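Local structure of group B streptococcal R4 surface protein (Streptococcus agalactiae, 6S5X) at residues 62-65 / 69-72; 28-33 / 73-78. The protein is a cell-wall-anchored surface protein implicated in infection, whose tandem Rib domains, here the most N-terminal one, probably form a stalk projecting from the bacterium. One frame throughout, in Å; residues are numbered along the deposited sequence.

Contact 1: 62-65 / 69-72; sequences VVTY and SKDT. With NA (sodium ion), chain C.
Val63 and Asp71 form the hydrogen-bonded antiparallel pair at the end of the beta hairpin 55-64/70-80 of this immunoglobulin-like Rib domain, where the axes of 62-64 and 70-72 approach to 4.7 Å, their directions 161° apart. Val63 N reaches Asp71 O at 2.8 Å, and Asp71 N returns a bond to Val63 O; that same carbonyl also receives a CA-H contact from Lys70. Just past the paired residues, Tyr65 N donates to Ser69 O at 2.9 Å, closing the hairpin towards its turn. On the face carrying Val62, Thr64 and Thr72, the extended chain of Lys70 runs alongside Thr64, its CG 3.8 Å from Thr64 OG1, while its CD comes to 4.1 Å from Val62 CG1. Val63 turns to the other face, with Asp71, and packs on Val43 of the adjoining strand 42-45. The Tyr65 side chain swings beside its own backbone N (chi1 -60°), which sends the ring slantwise across to strand 70-80: Ser69 O approaches the ring edge at CD2, and the phenol oxygen reaches the Asp71 carboxylate. Ring and carboxylate planes stand 90° apart, with Asp71 CG in the plane of the ring at its edge. Ser69 OG, near CD2, is itself bonded to Asp67 and to the backbone N of Ala7. Asp71 binds a sodium ion with both carboxylate oxygens, OD2 closely and OD1 more loosely, and the carbonyls of Ala7 and Asn10 and two waters complete the site. Tyr65 OH donates to the anti lone pair of Asp71 OD2 at 2.7 Å, while that oxygen lies 2.3 Å from the sodium.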
loop_
_atom_site.group_PDB
_atom_site.type_symbol
_atom_site.label_atom_id
_atom_site.label_comp_id
_atom_site.label_asym_id
_atom_site.label_seq_id
_atom_site.Cartn_x
_atom_site.Cartn_y
_atom_site.Cartn_z
ATOM N N VAL A 62 1.173 -3.528 2.931
ATOM C CA VAL A 62 1.226 -4.984 2.905
ATOM C C VAL A 62 0.127 -5.484 1.977
ATOM O O VAL A 62 -1.057 -5.191 2.174
ATOM C CB VAL A 62 1.072 -5.582 4.309
ATOM C CG1 VAL A 62 1.149 -7.089 4.223
ATOM C CG2 VAL A 62 2.148 -5.066 5.214
ATOM N N VAL A 63 0.536 -6.219 0.965
ATOM C CA VAL A 63 -0.329 -6.769 -0.071
ATOM C C VAL A 63 -0.439 -8.257 0.207
ATOM O O VAL A 63 0.569 -8.972 0.167
ATOM C CB VAL A 63 0.248 -6.514 -1.469
ATOM C CG1 VAL A 63 -0.670 -7.078 -2.560
ATOM C CG2 VAL A 63 0.517 -5.056 -1.685
ATOM N N THR A 64 -1.637 -8.728 0.543
ATOM C CA THR A 64 -1.845 -10.121 0.928
ATOM C C THR A 64 -2.675 -10.813 -0.139
ATOM O O THR A 64 -3.826 -10.447 -0.376
ATOM C CB THR A 64 -2.519 -10.241 2.294
ATOM O OG1 THR A 64 -1.734 -9.558 3.283
ATOM C CG2 THR A 64 -2.611 -11.727 2.679
ATOM N N TYR A 65 -2.100 -11.805 -0.766
ATOM C CA TYR A 65 -2.765 -12.527 -1.837
ATOM C C TYR A 65 -3.655 -13.639 -1.271
ATOM O O TYR A 65 -3.490 -14.072 -0.124
ATOM C CB TYR A 65 -1.714 -13.120 -2.791
ATOM C CG TYR A 65 -0.846 -12.056 -3.423
ATOM C CD1 TYR A 65 -1.338 -11.251 -4.445
ATOM C CD2 TYR A 65 0.445 -11.813 -2.971
ATOM C CE1 TYR A 65 -0.552 -10.248 -5.001
ATOM C CE2 TYR A 65 1.221 -10.842 -3.514
ATOM C CZ TYR A 65 0.727 -10.046 -4.536
ATOM O OH TYR A 65 1.530 -9.053 -5.063
ATOM N N SER A 69 0.434 -15.685 0.466
ATOM C CA SER A 69 1.692 -15.021 0.207
ATOM C C SER A 69 1.479 -13.506 0.233
ATOM O O SER A 69 0.356 -13.015 0.133
ATOM C CB SER A 69 2.279 -15.464 -1.125
ATOM O OG SER A 69 1.443 -15.161 -2.224
ATOM N N LYS A 70 2.576 -12.785 0.422
ATOM C CA LYS A 70 2.518 -11.342 0.623
ATOM C C LYS A 70 3.656 -10.651 -0.117
ATOM O O LYS A 70 4.718 -11.235 -0.366
ATOM C CB LYS A 70 2.576 -10.960 2.122
ATOM C CG LYS A 70 1.517 -11.599 3.014
ATOM C CD LYS A 70 1.620 -11.155 4.494
ATOM C CE LYS A 70 0.765 -12.059 5.397
ATOM N NZ LYS A 70 0.258 -11.443 6.656
ATOM N N ASP A 71 3.394 -9.397 -0.498
ATOM C CA ASP A 71 4.395 -8.445 -0.971
ATOM C C ASP A 71 4.262 -7.200 -0.107
ATOM O O ASP A 71 3.196 -6.913 0.437
ATOM C CB ASP A 71 4.181 -8.064 -2.453
ATOM C CG ASP A 71 4.771 -9.097 -3.449
ATOM O OD1 ASP A 71 5.930 -9.494 -3.236
ATOM O OD2 ASP A 71 4.119 -9.457 -4.476
ATOM N N THR A 72 5.362 -6.486 0.035
ATOM C CA THR A 72 5.332 -5.173 0.649
ATOM C C THR A 72 5.746 -4.136 -0.379
ATOM O O THR A 72 6.457 -4.420 -1.353
ATOM C CB THR A 72 6.247 -5.098 1.855
ATOM O OG1 THR A 72 7.590 -5.312 1.422
ATOM C CG2 THR A 72 5.849 -6.162 2.898
HETATM NA NA NA C . 5.832 -10.118 -5.911
HETATM O O HOH W 1 7.217 -8.290 -6.281
HETATM O O HOH W 2 7.641 -11.432 -5.231
#

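Contact 2: 28-33 / 73-78; sequences EDSIGN and VDVTVK
Ser30 and Ile31 meet the inward-facing valines of strand 70-80, a buried packing of loop on sheet in the core of the immunoglobulin-like Rib domain, with no direct hydrogen bond between 28-33 and 73-78. Val75 does most of the touching from the strand: its CG1 lies 3.7 Å from the Ser30 carbonyl oxygen, and its CG2 stands 4.0 Å from Ser30 OG. With CG1 anti to the carbonyl carbon (chi1 -63°), Ile31 brings its terminal CD1 to 4.2 Å from Val73 CG2, an apolar touch. The polar link is indirect: Ser30 OG donates to a water at 2.6 Å, which donates in turn to Thr76 O at 2.9 Å. Ser30 OG is also bonded to Gln17 NE2, so the hydroxyl is held by the water and by Gln17 of strand 17-20. Backbone bonds of Ser30 with Lys15 and Gly32 with Ala13 tie the loop to the stretch before strand 17-20, and Asn33 adds side-chain bonds to Ala13 N and Asp11 O. Ser30, at the end of a 3-10 segment, and Ile31 just after it lie against the sheet: Val61 of strand 55-64 touches both, Phe45 of strand 42-45 touches Ser30, and Val77 rests on Val19 of strand 17-20.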
loop_
_atom_site.group_PDB
_atom_site.type_symbol
_atom_site.label_atom_id
_atom_site.label_comp_id
_atom_site.label_asym_id
_atom_site.label_seq_id
_atom_site.Cartn_x
_atom_site.Cartn_y
_atom_site.Cartn_z
ATOM N N GLU A 28 -5.268 1.441 -0.414
ATOM C CA GLU A 28 -5.557 1.246 -1.835
ATOM C C GLU A 28 -5.052 2.407 -2.693
ATOM O O GLU A 28 -4.676 2.215 -3.850
ATOM C CB GLU A 28 -7.068 1.077 -2.058
ATOM C CG GLU A 28 -7.644 -0.279 -1.605
ATOM C CD GLU A 28 -7.968 -0.370 -0.127
ATOM O OE1 GLU A 28 -7.770 0.615 0.600
ATOM O OE2 GLU A 28 -8.440 -1.444 0.307
ATOM N N ASP A 29 -5.042 3.618 -2.155
ATOM C CA ASP A 29 -4.629 4.785 -2.923
ATOM C C ASP A 29 -3.109 4.915 -2.994
ATOM O O ASP A 29 -2.604 5.859 -3.614
ATOM C CB ASP A 29 -5.286 6.028 -2.295
ATOM C CG ASP A 29 -6.815 6.075 -2.528
ATOM O OD1 ASP A 29 -7.300 5.520 -3.551
ATOM O OD2 ASP A 29 -7.544 6.644 -1.685
ATOM N N SER A 30 -2.381 4.019 -2.330
ATOM C CA SER A 30 -0.929 3.922 -2.382
ATOM C C SER A 30 -0.439 2.784 -3.276
ATOM O O SER A 30 0.749 2.462 -3.248
ATOM C CB SER A 30 -0.374 3.742 -0.970
ATOM O OG SER A 30 -0.492 4.946 -0.218
ATOM N N ILE A 31 -1.333 2.141 -4.024
ATOM C CA ILE A 31 -0.974 1.074 -4.950
ATOM C C ILE A 31 -1.403 1.495 -6.339
ATOM O O ILE A 31 -2.548 1.911 -6.532
ATOM C CB ILE A 31 -1.625 -0.266 -4.560
ATOM C CG1 ILE A 31 -1.097 -0.680 -3.198
ATOM C CG2 ILE A 31 -1.327 -1.309 -5.645
ATOM C CD1 ILE A 31 0.383 -0.949 -3.207
ATOM N N GLY A 32 -0.490 1.397 -7.312
ATOM C CA GLY A 32 -0.786 1.906 -8.636
ATOM C C GLY A 32 -1.388 0.900 -9.597
ATOM O O GLY A 32 -1.815 1.271 -10.695
ATOM N N ASN A 33 -1.413 -0.378 -9.246
ATOM C CA ASN A 33 -1.877 -1.407 -10.180
ATOM C C ASN A 33 -2.746 -2.442 -9.483
ATOM O O ASN A 33 -2.672 -3.645 -9.767
ATOM C CB ASN A 33 -0.694 -2.086 -10.876
ATOM C CG ASN A 33 0.276 -2.750 -9.910
ATOM O OD1 ASN A 33 0.414 -2.352 -8.749
ATOM N ND2 ASN A 33 0.989 -3.772 -10.415
ATOM N N VAL A 73 5.284 -2.917 -0.157
ATOM C CA VAL A 73 5.691 -1.794 -0.980
ATOM C C VAL A 73 5.987 -0.642 -0.039
ATOM O O VAL A 73 5.210 -0.393 0.890
ATOM C CB VAL A 73 4.586 -1.417 -1.986
ATOM C CG1 VAL A 73 5.043 -0.329 -2.904
ATOM C CG2 VAL A 73 4.138 -2.686 -2.768
ATOM N N ASP A 74 7.143 -0.004 -0.223
ATOM C CA ASP A 74 7.483 1.208 0.512
ATOM C C ASP A 74 6.896 2.407 -0.221
ATOM O O ASP A 74 7.141 2.583 -1.419
ATOM C CB ASP A 74 9.003 1.372 0.633
ATOM C CG ASP A 74 9.637 0.335 1.543
ATOM O OD1 ASP A 74 9.077 0.069 2.625
ATOM O OD2 ASP A 74 10.675 -0.239 1.152
ATOM N N VAL A 75 6.162 3.260 0.490
ATOM C CA VAL A 75 5.566 4.446 -0.117
ATOM C C VAL A 75 5.746 5.651 0.800
ATOM O O VAL A 75 6.228 5.553 1.924
ATOM C CB VAL A 75 4.062 4.267 -0.437
ATOM C CG1 VAL A 75 3.846 3.033 -1.299
ATOM C CG2 VAL A 75 3.254 4.168 0.824
ATOM N N THR A 76 5.347 6.802 0.281
ATOM C CA THR A 76 5.354 8.063 1.003
ATOM C C THR A 76 3.942 8.630 0.994
ATOM O O THR A 76 3.308 8.696 -0.059
ATOM C CB THR A 76 6.290 9.078 0.344
ATOM O OG1 THR A 76 7.629 8.578 0.331
ATOM C CG2 THR A 76 6.253 10.377 1.130
ATOM N N VAL A 77 3.454 9.052 2.155
ATOM C CA VAL A 77 2.219 9.817 2.223
ATOM C C VAL A 77 2.596 11.249 2.551
ATOM O O VAL A 77 3.106 11.521 3.647
ATOM C CB VAL A 77 1.253 9.253 3.261
ATOM C CG1 VAL A 77 0.035 10.128 3.353
ATOM C CG2 VAL A 77 0.822 7.846 2.859
ATOM N N LYS A 78 2.351 12.168 1.618
ATOM C CA LYS A 78 2.674 13.574 1.839
ATOM C C LYS A 78 1.476 14.249 2.495
ATOM O O LYS A 78 0.360 14.186 1.969
ATOM C CB LYS A 78 3.042 14.269 0.531
ATOM C CG LYS A 78 3.455 15.747 0.715
ATOM C CD LYS A 78 3.771 16.441 -0.617
ATOM C CE LYS A 78 4.165 17.897 -0.389
ATOM N NZ LYS A 78 4.383 18.638 -1.665
HETATM O O HOH W 3 1.491 6.561 -0.793
#

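Both contacts draw on strand 70-80, which passes directly from Asp71 and Thr72 of contact 1 to Val73 of contact 2; their centres are 13 Å apart. Along the chain, contact 1 is nested inside the loop that contact 2 closes: the hairpin is a local pairing, whereas 28-33 and 73-78 are 40 residues apart in the sequence. The centre of contact 2 is about 5 Å from the centre of the chain, that of contact 1 about 9 Å, at the end that binds sodium. The Val73 side chain is still about 8 Å from the ion. Pro12 touches Tyr65 and Asp71 as well as Val73, linking the metal site's surroundings to the interior.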